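Local atomic coordinates of cytoplasmic protein (PDB entry 7LPO), a protein that probably hydrolyses the beta-glucosidic bond of steryl glucosides, as a sterylglucosidase of glycoside hydrolase family 5. Residues Met121-Lys132 / Leu247-Leu258; Gly68-Pro76 / Tyr101-Ala111. One frame throughout, in Å; residues are numbered along the deposited sequence.

Contact 1. Residues Met121-Lys132 / Leu247-Leu258; sequences MDYIIAVLRKCK and LAKRIAEEAGDL
The guanidinium of R250 meets the carboxylate of D122 edge to edge, while that of R129 has E254 O and D257 at its edge, near its plane, and A255 CB at an oblique angle. Both lie along the seam between two outer helices of a TIM barrel, 118-133 and 232-254, crossing at -57° with short axes 10.0 Å apart. R250 grips D122 side-on with two nitrogens: NE reaches OD1 at 2.8 Å and NH2 reaches OD2 at 2.8 Å, both from the syn side but somewhat out of the carboxylate plane. With CG anti to the backbone N, R250 lays that carbon against I125 CD1; the bend at chi2 (88°) then carries the guanidinium to D122.

At the C-terminal end of helix 232-254, R129 NH2 donates to E254 O at 3.2 Å. Its NH1 meets the syn lone pair of D257 OD1 at 3.2 Å, the two flat groups being nearly coplanar (14°). K132, its chain extended, adds a weak bond from NZ to D257 OD2 at 3.3 Å, so one carboxylate ties together two cations a helical turn apart.

Between these polar ends the interface is apolar. I125 and I251 slide past each other in opposite directions, CG1 to CG1 at 3.7 Å, and I125 CG2 rests on A255 CB. L258 wedges in beyond them, its CD1 3.7 Å from L128 CB and its CD2 beside the CA of R129.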
loop_
_atom_site.group_PDB
_atom_site.type_symbol
_atom_site.label_atom_id
_atom_site.label_comp_id
_atom_site.label_asym_id
_atom_site.label_seq_id
_atom_site.Cartn_x
_atom_site.Cartn_y
_atom_site.Cartn_z
ATOM N N MET A 121 -7.288 -3.534 -19.590
ATOM C CA MET A 121 -6.009 -2.931 -19.908
ATOM C C MET A 121 -6.185 -1.560 -20.624
ATOM O O MET A 121 -5.551 -0.595 -20.268
ATOM C CB MET A 121 -5.207 -3.825 -20.824
ATOM C CG MET A 121 -4.791 -5.132 -20.242
ATOM S SD MET A 121 -3.333 -5.796 -20.990
ATOM C CE MET A 121 -2.960 -7.196 -20.051
ATOM N N ASP A 122 -7.071 -1.554 -21.619
ATOM C CA ASP A 122 -7.309 -0.309 -22.368
ATOM C C ASP A 122 -8.050 0.709 -21.519
ATOM O O ASP A 122 -7.861 1.917 -21.696
ATOM C CB ASP A 122 -8.105 -0.650 -23.631
ATOM C CG ASP A 122 -7.297 -1.455 -24.642
ATOM O OD1 ASP A 122 -6.060 -1.456 -24.573
ATOM O OD2 ASP A 122 -7.896 -2.081 -25.529
ATOM N N TYR A 123 -8.902 0.245 -20.602
ATOM C CA TYR A 123 -9.523 1.165 -19.660
ATOM C C TYR A 123 -8.462 1.848 -18.802
ATOM O O TYR A 123 -8.492 3.071 -18.614
ATOM C CB TYR A 123 -10.533 0.441 -18.770
ATOM C CG TYR A 123 -10.845 1.239 -17.525
ATOM C CD1 TYR A 123 -11.769 2.272 -17.557
ATOM C CD2 TYR A 123 -10.181 0.987 -16.325
ATOM C CE1 TYR A 123 -12.043 3.022 -16.428
ATOM C CE2 TYR A 123 -10.450 1.734 -15.186
ATOM C CZ TYR A 123 -11.385 2.747 -15.245
ATOM O OH TYR A 123 -11.661 3.498 -14.124
ATOM N N ILE A 124 -7.517 1.067 -18.263
ATOM C CA ILE A 124 -6.446 1.646 -17.453
ATOM C C ILE A 124 -5.679 2.687 -18.256
ATOM O O ILE A 124 -5.340 3.760 -17.747
ATOM C CB ILE A 124 -5.501 0.551 -16.928
ATOM C CG1 ILE A 124 -6.168 -0.272 -15.826
ATOM C CG2 ILE A 124 -4.229 1.174 -16.405
ATOM C CD1 ILE A 124 -5.431 -1.558 -15.492
ATOM N N ILE A 125 -5.384 2.382 -19.520
ATOM C CA ILE A 125 -4.660 3.321 -20.370
ATOM C C ILE A 125 -5.442 4.618 -20.519
ATOM O O ILE A 125 -4.872 5.712 -20.463
ATOM C CB ILE A 125 -4.362 2.674 -21.737
ATOM C CG1 ILE A 125 -3.149 1.753 -21.601
ATOM C CG2 ILE A 125 -4.156 3.734 -22.804
ATOM C CD1 ILE A 125 -3.001 0.757 -22.731
ATOM N N ALA A 126 -6.759 4.514 -20.712
ATOM C CA ALA A 126 -7.594 5.705 -20.806
ATOM C C ALA A 126 -7.546 6.512 -19.517
ATOM O O ALA A 126 -7.470 7.744 -19.548
ATOM C CB ALA A 126 -9.038 5.305 -21.125
ATOM N N VAL A 127 -7.609 5.838 -18.368
ATOM C CA VAL A 127 -7.470 6.537 -17.092
ATOM C C VAL A 127 -6.106 7.207 -17.001
ATOM O O VAL A 127 -5.992 8.370 -16.608
ATOM C CB VAL A 127 -7.695 5.570 -15.916
ATOM C CG1 VAL A 127 -7.394 6.265 -14.588
ATOM C CG2 VAL A 127 -9.112 5.031 -15.943
ATOM N N LEU A 128 -5.050 6.491 -17.386
ATOM C CA LEU A 128 -3.717 7.084 -17.335
ATOM C C LEU A 128 -3.621 8.314 -18.232
ATOM O O LEU A 128 -2.952 9.291 -17.883
ATOM C CB LEU A 128 -2.668 6.046 -17.729
ATOM C CG LEU A 128 -2.555 4.881 -16.751
ATOM C CD1 LEU A 128 -1.571 3.833 -17.252
ATOM C CD2 LEU A 128 -2.156 5.392 -15.353
ATOM N N ARG A 129 -4.298 8.297 -19.378
ATOM C CA ARG A 129 -4.253 9.455 -20.266
ATOM C C ARG A 129 -4.843 10.693 -19.599
ATOM O O ARG A 129 -4.295 11.794 -19.725
ATOM C CB ARG A 129 -4.991 9.149 -21.568
ATOM C CG ARG A 129 -4.191 8.278 -22.525
ATOM C CD ARG A 129 -4.591 8.540 -23.966
ATOM N NE ARG A 129 -4.496 7.337 -24.785
ATOM C CZ ARG A 129 -3.382 6.919 -25.376
ATOM N NH1 ARG A 129 -2.250 7.610 -25.239
ATOM N NH2 ARG A 129 -3.401 5.809 -26.108
ATOM N N LYS A 130 -5.966 10.537 -18.892
ATOM C CA LYS A 130 -6.547 11.672 -18.178
ATOM C C LYS A 130 -5.642 12.139 -17.044
ATOM O O LYS A 130 -5.512 13.346 -16.806
ATOM C CB LYS A 130 -7.929 11.311 -17.640
ATOM C CG LYS A 130 -9.016 11.348 -18.696
ATOM C CD LYS A 130 -10.406 11.302 -18.082
ATOM C CE LYS A 130 -11.446 11.891 -19.026
ATOM N NZ LYS A 130 -11.173 13.325 -19.344
ATOM N N CYS A 131 -5.011 11.208 -16.322
ATOM C CA CYS A 131 -4.034 11.618 -15.314
ATOM C C CYS A 131 -2.941 12.475 -15.939
ATOM O O CYS A 131 -2.507 13.473 -15.353
ATOM C CB CYS A 131 -3.422 10.397 -14.633
ATOM S SG CYS A 131 -4.638 9.376 -13.756
ATOM N N LYS A 132 -2.493 12.110 -17.140
ATOM C CA LYS A 132 -1.450 12.886 -17.805
ATOM C C LYS A 132 -1.952 14.271 -18.189
ATOM O O LYS A 132 -1.236 15.265 -18.024
ATOM C CB LYS A 132 -0.954 12.134 -19.037
ATOM C CG LYS A 132 0.209 12.794 -19.757
ATOM C CD LYS A 132 0.526 12.037 -21.039
ATOM C CE LYS A 132 1.551 12.779 -21.877
ATOM N NZ LYS A 132 1.370 12.462 -23.325
ATOM N N LEU A 247 0.215 -5.893 -19.188
ATOM C CA LEU A 247 -0.233 -4.515 -19.009
ATOM C C LEU A 247 0.864 -3.544 -19.426
ATOM O O LEU A 247 0.621 -2.613 -20.205
ATOM C CB LEU A 247 -0.643 -4.280 -17.556
ATOM C CG LEU A 247 -1.029 -2.864 -17.146
ATOM C CD1 LEU A 247 -2.122 -2.346 -18.062
ATOM C CD2 LEU A 247 -1.478 -2.837 -15.684
ATOM N N ALA A 248 2.087 -3.759 -18.923
ATOM C CA ALA A 248 3.213 -2.902 -19.291
ATOM C C ALA A 248 3.418 -2.886 -20.799
ATOM O O ALA A 248 3.565 -1.819 -21.406
ATOM C CB ALA A 248 4.489 -3.368 -18.591
ATOM N N LYS A 249 3.464 -4.068 -21.413
ATOM C CA LYS A 249 3.573 -4.153 -22.864
ATOM C C LYS A 249 2.455 -3.381 -23.549
ATOM O O LYS A 249 2.693 -2.666 -24.529
ATOM C CB LYS A 249 3.543 -5.619 -23.293
ATOM C CG LYS A 249 3.541 -5.837 -24.790
ATOM C CD LYS A 249 4.123 -7.209 -25.129
ATOM C CE LYS A 249 3.089 -8.089 -25.787
ATOM N NZ LYS A 249 2.742 -7.555 -27.129
ATOM N N ARG A 250 1.225 -3.524 -23.054
ATOM C CA ARG A 250 0.097 -2.829 -23.664
ATOM C C ARG A 250 0.298 -1.321 -23.623
ATOM O O ARG A 250 0.066 -0.627 -24.618
ATOM C CB ARG A 250 -1.199 -3.207 -22.951
ATOM C CG ARG A 250 -2.449 -2.716 -23.644
ATOM C CD ARG A 250 -2.896 -3.730 -24.666
ATOM N NE ARG A 250 -4.198 -3.419 -25.247
ATOM C CZ ARG A 250 -4.818 -4.209 -26.119
ATOM N NH1 ARG A 250 -4.250 -5.350 -26.490
ATOM N NH2 ARG A 250 -5.999 -3.869 -26.616
ATOM N N ILE A 251 0.703 -0.794 -22.466
ATOM C CA ILE A 251 0.965 0.636 -22.354
ATOM C C ILE A 251 2.087 1.033 -23.299
ATOM O O ILE A 251 2.016 2.070 -23.971
ATOM C CB ILE A 251 1.310 1.008 -20.900
ATOM C CG1 ILE A 251 0.095 0.870 -19.992
ATOM C CG2 ILE A 251 1.859 2.416 -20.832
ATOM C CD1 ILE A 251 0.469 0.837 -18.513
ATOM N N ALA A 252 3.145 0.220 -23.361
ATOM C CA ALA A 252 4.296 0.575 -24.181
ATOM C C ALA A 252 3.949 0.586 -25.668
ATOM O O ALA A 252 4.480 1.407 -26.427
ATOM C CB ALA A 252 5.450 -0.393 -23.908
ATOM N N GLU A 253 3.062 -0.308 -26.105
ATOM C CA GLU A 253 2.773 -0.439 -27.526
ATOM C C GLU A 253 1.612 0.425 -27.982
ATOM O O GLU A 253 1.619 0.890 -29.127
ATOM C CB GLU A 253 2.470 -1.897 -27.880
ATOM C CG GLU A 253 3.658 -2.815 -27.730
ATOM C CD GLU A 253 3.335 -4.245 -28.073
ATOM O OE1 GLU A 253 2.144 -4.567 -28.282
ATOM O OE2 GLU A 253 4.279 -5.055 -28.131
ATOM N N GLU A 254 0.616 0.649 -27.125
ATOM C CA GLU A 254 -0.585 1.378 -27.507
ATOM C C GLU A 254 -0.640 2.794 -26.961
ATOM O O GLU A 254 -1.474 3.580 -27.425
ATOM C CB GLU A 254 -1.838 0.627 -27.038
ATOM C CG GLU A 254 -2.044 -0.714 -27.723
ATOM C CD GLU A 254 -2.276 -0.571 -29.225
ATOM O OE1 GLU A 254 -3.131 0.266 -29.631
ATOM O OE2 GLU A 254 -1.594 -1.292 -29.987
ATOM N N ALA A 255 0.200 3.139 -25.990
ATOM C CA ALA A 255 0.192 4.476 -25.410
ATOM C C ALA A 255 1.593 4.810 -24.905
ATOM O O ALA A 255 1.803 5.149 -23.745
ATOM C CB ALA A 255 -0.848 4.573 -24.296
ATOM N N GLY A 256 2.584 4.707 -25.788
ATOM C CA GLY A 256 3.969 4.889 -25.375
ATOM C C GLY A 256 4.265 6.268 -24.836
ATOM O O GLY A 256 5.244 6.444 -24.092
ATOM N N ASP A 257 3.456 7.261 -25.202
ATOM C CA ASP A 257 3.596 8.631 -24.747
ATOM C C ASP A 257 3.378 8.780 -23.247
ATOM O O ASP A 257 3.789 9.789 -22.674
ATOM C CB ASP A 257 2.585 9.511 -25.457
ATOM C CG ASP A 257 1.154 8.968 -25.314
ATOM O OD1 ASP A 257 0.767 8.053 -26.088
ATOM O OD2 ASP A 257 0.415 9.447 -24.418
ATOM N N LEU A 258 2.763 7.783 -22.611
ATOM C CA LEU A 258 2.563 7.844 -21.168
ATOM C C LEU A 258 3.853 7.565 -20.415
ATOM O O LEU A 258 4.011 8.005 -19.272
ATOM C CB LEU A 258 1.502 6.829 -20.747
ATOM C CG LEU A 258 0.077 6.975 -21.281
ATOM C CD1 LEU A 258 -0.726 5.743 -20.907
ATOM C CD2 LEU A 258 -0.564 8.221 -20.745
#

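Contact 2. Residues Gly68-Pro76 / Tyr101-Ala111; sequences GKGDFINKP and YVFTWESLEHA
G68 accepts a hydrogen bond from H110: ND1 lies 2.8 Å from G68 O, with an N-H...O angle of 166°. The oxygen sits in the imidazole plane, whereas the donor stands above the carbonyl plane. G68 itself closes helix 61-66 in a Schellman motif with positive phi. Past K69, G70 sets its CA over a face of the same imidazole in a CH-pi contact, 3.7 Å from the centroid. H110 NE2 is hydrogen-bonded to D117, so both ring nitrogens have a partner.

F72 then turns its ring toward the short helix. S107 CB covers one face in a CH-pi contact, 3.7 Å from the centroid, and E106 OE2 comes to the edge at CZ, 3.9 Å away; E106 OE1 is salt-bridged to R149. S107 is set by T104, the N-cap, whose OG1 accepts from S107 N at 3.2 Å.

A type II turn from F72 to K75 leads to the cis-peptide before P76, whose CD touches Y101 OH at 3.3 Å. The whole is a loop between the first two strands of a TIM barrel, the fold of family 5, laid across the C-terminal end of the second.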
loop_
_atom_site.group_PDB
_atom_site.type_symbol
_atom_site.label_atom_id
_atom_site.label_comp_id
_atom_site.label_asym_id
_atom_site.label_seq_id
_atom_site.Cartn_x
_atom_site.Cartn_y
_atom_site.Cartn_z
ATOM N N GLY A 68 -15.478 -17.010 -14.583
ATOM C CA GLY A 68 -14.378 -16.346 -15.246
ATOM C C GLY A 68 -14.574 -14.873 -15.493
ATOM O O GLY A 68 -13.822 -14.286 -16.276
ATOM N N LYS A 69 -15.554 -14.256 -14.848
ATOM C CA LYS A 69 -15.838 -12.845 -15.046
ATOM C C LYS A 69 -15.070 -11.987 -14.047
ATOM O O LYS A 69 -14.552 -12.463 -13.035
ATOM C CB LYS A 69 -17.337 -12.579 -14.917
ATOM C CG LYS A 69 -18.153 -13.295 -15.986
ATOM C CD LYS A 69 -19.630 -13.325 -15.653
ATOM C CE LYS A 69 -20.441 -13.793 -16.868
ATOM N NZ LYS A 69 -21.870 -14.030 -16.508
ATOM N N GLY A 70 -15.010 -10.698 -14.353
ATOM C CA GLY A 70 -14.329 -9.737 -13.516
ATOM C C GLY A 70 -14.545 -8.356 -14.078
ATOM O O GLY A 70 -13.701 -7.831 -14.811
ATOM N N ASP A 71 -15.694 -7.768 -13.767
ATOM C CA ASP A 71 -16.057 -6.469 -14.319
ATOM C C ASP A 71 -15.493 -5.390 -13.404
ATOM O O ASP A 71 -16.116 -4.991 -12.419
ATOM C CB ASP A 71 -17.565 -6.339 -14.471
ATOM C CG ASP A 71 -17.965 -4.972 -14.958
ATOM O OD1 ASP A 71 -17.145 -4.341 -15.657
ATOM O OD2 ASP A 71 -19.074 -4.521 -14.628
ATOM N N PHE A 72 -14.297 -4.915 -13.743
ATOM C CA PHE A 72 -13.655 -3.812 -13.050
ATOM C C PHE A 72 -13.730 -2.505 -13.820
ATOM O O PHE A 72 -13.206 -1.497 -13.340
ATOM C CB PHE A 72 -12.187 -4.142 -12.788
ATOM C CG PHE A 72 -11.975 -5.168 -11.720
ATOM C CD1 PHE A 72 -12.163 -6.522 -11.982
ATOM C CD2 PHE A 72 -11.581 -4.785 -10.460
ATOM C CE1 PHE A 72 -11.961 -7.467 -11.002
ATOM C CE2 PHE A 72 -11.373 -5.724 -9.468
ATOM C CZ PHE A 72 -11.552 -7.061 -9.735
ATOM N N ILE A 73 -14.366 -2.489 -14.993
ATOM C CA ILE A 73 -14.360 -1.283 -15.810
ATOM C C ILE A 73 -14.976 -0.127 -15.039
ATOM O O ILE A 73 -15.977 -0.287 -14.326
ATOM C CB ILE A 73 -15.112 -1.509 -17.130
ATOM C CG1 ILE A 73 -14.405 -2.565 -17.974
ATOM C CG2 ILE A 73 -15.227 -0.198 -17.893
ATOM C CD1 ILE A 73 -13.400 -2.003 -18.944
ATOM N N ASN A 74 -14.375 1.053 -15.191
ATOM C CA ASN A 74 -14.811 2.325 -14.628
ATOM C C ASN A 74 -14.486 2.455 -13.147
ATOM O O ASN A 74 -14.988 3.379 -12.495
ATOM C CB ASN A 74 -16.307 2.564 -14.858
ATOM C CG ASN A 74 -16.589 3.128 -16.240
ATOM O OD1 ASN A 74 -15.781 3.879 -16.797
ATOM N ND2 ASN A 74 -17.731 2.760 -16.805
ATOM N N LYS A 75 -13.650 1.579 -12.600
ATOM C CA LYS A 75 -12.977 1.823 -11.335
ATOM C C LYS A 75 -11.479 1.873 -11.596
ATOM O O LYS A 75 -10.941 0.946 -12.214
ATOM C CB LYS A 75 -13.290 0.734 -10.304
ATOM C CG LYS A 75 -14.748 0.687 -9.881
ATOM C CD LYS A 75 -15.092 -0.699 -9.363
ATOM C CE LYS A 75 -15.763 -0.613 -8.006
ATOM N NZ LYS A 75 -15.424 -1.801 -7.182
ATOM N N PRO A 76 -10.758 2.877 -11.094
ATOM C CA PRO A 76 -11.199 3.798 -10.036
ATOM C C PRO A 76 -12.068 4.968 -10.479
ATOM O O PRO A 76 -12.797 5.512 -9.655
ATOM C CB PRO A 76 -9.870 4.332 -9.466
ATOM C CG PRO A 76 -8.944 4.336 -10.669
ATOM C CD PRO A 76 -9.365 3.128 -11.516
ATOM N N TYR A 101 -1.126 4.019 -8.699
ATOM C CA TYR A 101 -2.276 3.496 -9.424
ATOM C C TYR A 101 -2.474 2.022 -9.099
ATOM O O TYR A 101 -1.605 1.198 -9.385
ATOM C CB TYR A 101 -2.116 3.694 -10.931
ATOM C CG TYR A 101 -3.378 3.306 -11.652
ATOM C CD1 TYR A 101 -3.626 1.981 -11.991
ATOM C CD2 TYR A 101 -4.355 4.255 -11.943
ATOM C CE1 TYR A 101 -4.806 1.613 -12.625
ATOM C CE2 TYR A 101 -5.536 3.893 -12.583
ATOM C CZ TYR A 101 -5.749 2.572 -12.921
ATOM O OH TYR A 101 -6.925 2.205 -13.544
ATOM N N VAL A 102 -3.639 1.696 -8.556
ATOM C CA VAL A 102 -3.930 0.364 -8.039
ATOM C C VAL A 102 -4.616 -0.472 -9.113
ATOM O O VAL A 102 -5.635 -0.060 -9.678
ATOM C CB VAL A 102 -4.811 0.459 -6.781
ATOM C CG1 VAL A 102 -5.202 -0.921 -6.294
ATOM C CG2 VAL A 102 -4.109 1.242 -5.680
ATOM N N PHE A 103 -4.058 -1.652 -9.392
ATOM C CA PHE A 103 -4.705 -2.658 -10.222
ATOM C C PHE A 103 -4.419 -4.026 -9.617
ATOM O O PHE A 103 -3.449 -4.210 -8.879
ATOM C CB PHE A 103 -4.237 -2.602 -11.688
ATOM C CG PHE A 103 -2.816 -3.021 -11.888
ATOM C CD1 PHE A 103 -1.784 -2.112 -11.718
ATOM C CD2 PHE A 103 -2.507 -4.317 -12.237
ATOM C CE1 PHE A 103 -0.471 -2.484 -11.891
ATOM C CE2 PHE A 103 -1.192 -4.702 -12.417
ATOM C CZ PHE A 103 -0.172 -3.783 -12.244
ATOM N N THR A 104 -5.278 -4.993 -9.915
ATOM C CA THR A 104 -5.103 -6.328 -9.368
ATOM C C THR A 104 -4.860 -7.334 -10.480
ATOM O O THR A 104 -5.318 -7.171 -11.614
ATOM C CB THR A 104 -6.310 -6.770 -8.533
ATOM O OG1 THR A 104 -7.468 -6.869 -9.374
ATOM C CG2 THR A 104 -6.541 -5.761 -7.393
ATOM N N TRP A 105 -4.102 -8.371 -10.131
ATOM C CA TRP A 105 -3.949 -9.531 -10.998
ATOM C C TRP A 105 -5.302 -10.082 -11.431
ATOM O O TRP A 105 -5.483 -10.471 -12.593
ATOM C CB TRP A 105 -3.129 -10.571 -10.243
ATOM C CG TRP A 105 -2.756 -11.802 -10.981
ATOM C CD1 TRP A 105 -2.903 -12.054 -12.307
ATOM C CD2 TRP A 105 -2.152 -12.961 -10.409
ATOM N NE1 TRP A 105 -2.426 -13.301 -12.595
ATOM C CE2 TRP A 105 -1.969 -13.883 -11.442
ATOM C CE3 TRP A 105 -1.743 -13.304 -9.114
ATOM C CZ2 TRP A 105 -1.401 -15.135 -11.228
ATOM C CZ3 TRP A 105 -1.192 -14.548 -8.901
ATOM C CH2 TRP A 105 -1.022 -15.448 -9.955
ATOM N N GLU A 106 -6.274 -10.101 -10.512
ATOM C CA GLU A 106 -7.587 -10.638 -10.854
ATOM C C GLU A 106 -8.197 -9.873 -12.017
ATOM O O GLU A 106 -8.808 -10.475 -12.910
ATOM C CB GLU A 106 -8.528 -10.583 -9.651
ATOM C CG GLU A 106 -9.968 -10.957 -9.996
ATOM C CD GLU A 106 -10.934 -10.865 -8.819
ATOM O OE1 GLU A 106 -12.066 -11.356 -8.967
ATOM O OE2 GLU A 106 -10.580 -10.316 -7.749
ATOM N N SER A 107 -8.078 -8.541 -12.002
ATOM C CA SER A 107 -8.710 -7.730 -13.035
ATOM C C SER A 107 -8.072 -7.948 -14.401
ATOM O O SER A 107 -8.708 -7.659 -15.423
ATOM C CB SER A 107 -8.660 -6.245 -12.651
ATOM O OG SER A 107 -7.333 -5.734 -12.704
ATOM N N LEU A 108 -6.854 -8.491 -14.437
ATOM C CA LEU A 108 -6.156 -8.745 -15.688
ATOM C C LEU A 108 -6.314 -10.171 -16.204
ATOM O O LEU A 108 -6.195 -10.386 -17.417
ATOM C CB LEU A 108 -4.658 -8.462 -15.533
ATOM C CG LEU A 108 -4.206 -7.039 -15.239
ATOM C CD1 LEU A 108 -2.690 -7.020 -14.991
ATOM C CD2 LEU A 108 -4.568 -6.083 -16.359
ATOM N N GLU A 109 -6.568 -11.158 -15.330
ATOM C CA GLU A 109 -6.519 -12.559 -15.750
ATOM C C GLU A 109 -7.624 -13.387 -15.099
ATOM O O GLU A 109 -7.469 -14.598 -14.911
ATOM C CB GLU A 109 -5.141 -13.169 -15.439
ATOM C CG GLU A 109 -4.744 -14.382 -16.269
ATOM C CD GLU A 109 -3.268 -14.774 -16.088
ATOM O OE1 GLU A 109 -2.600 -14.256 -15.176
ATOM O OE2 GLU A 109 -2.766 -15.608 -16.859
ATOM N N HIS A 110 -8.755 -12.759 -14.784
ATOM C CA HIS A 110 -9.851 -13.478 -14.142
ATOM C C HIS A 110 -10.422 -14.572 -15.029
ATOM O O HIS A 110 -10.957 -15.566 -14.519
ATOM C CB HIS A 110 -10.966 -12.509 -13.775
ATOM C CG HIS A 110 -11.373 -11.611 -14.899
ATOM N ND1 HIS A 110 -12.264 -11.997 -15.878
ATOM C CD2 HIS A 110 -10.999 -10.347 -15.204
ATOM C CE1 HIS A 110 -12.421 -11.008 -16.742
ATOM N NE2 HIS A 110 -11.664 -9.996 -16.356
ATOM N N ALA A 111 -10.354 -14.401 -16.349
ATOM C CA ALA A 111 -10.975 -15.364 -17.255
ATOM C C ALA A 111 -10.305 -16.732 -17.223
ATOM O O ALA A 111 -10.947 -17.724 -17.564
ATOM C CB ALA A 111 -10.958 -14.827 -18.690
HETATM O O HOH W 1 -13.674 -12.282 -10.656
#

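In the fold
From the N terminus the chain runs through strand 35-43 and helix 61-66 into the loop 68-76, passes helix 83-93, and returns along strand 98-104 into helix 105-109; contact 2 closes this first excursion. Helix 118-133 follows at once and opens contact 1, which closes only after strand 137-143 and a long intervening region, when helix 232-254 comes back alongside. The two closures therefore stand in series, neither nested nor crossed. They meet at helix 118-133: Y123 OH, hydrogen-bonded to L77 O, also comes close to K75 O, and I124 packs on Y101. Together they tie the loop, strand 98-104 and two neighbouring outer helices into one side of the barrel.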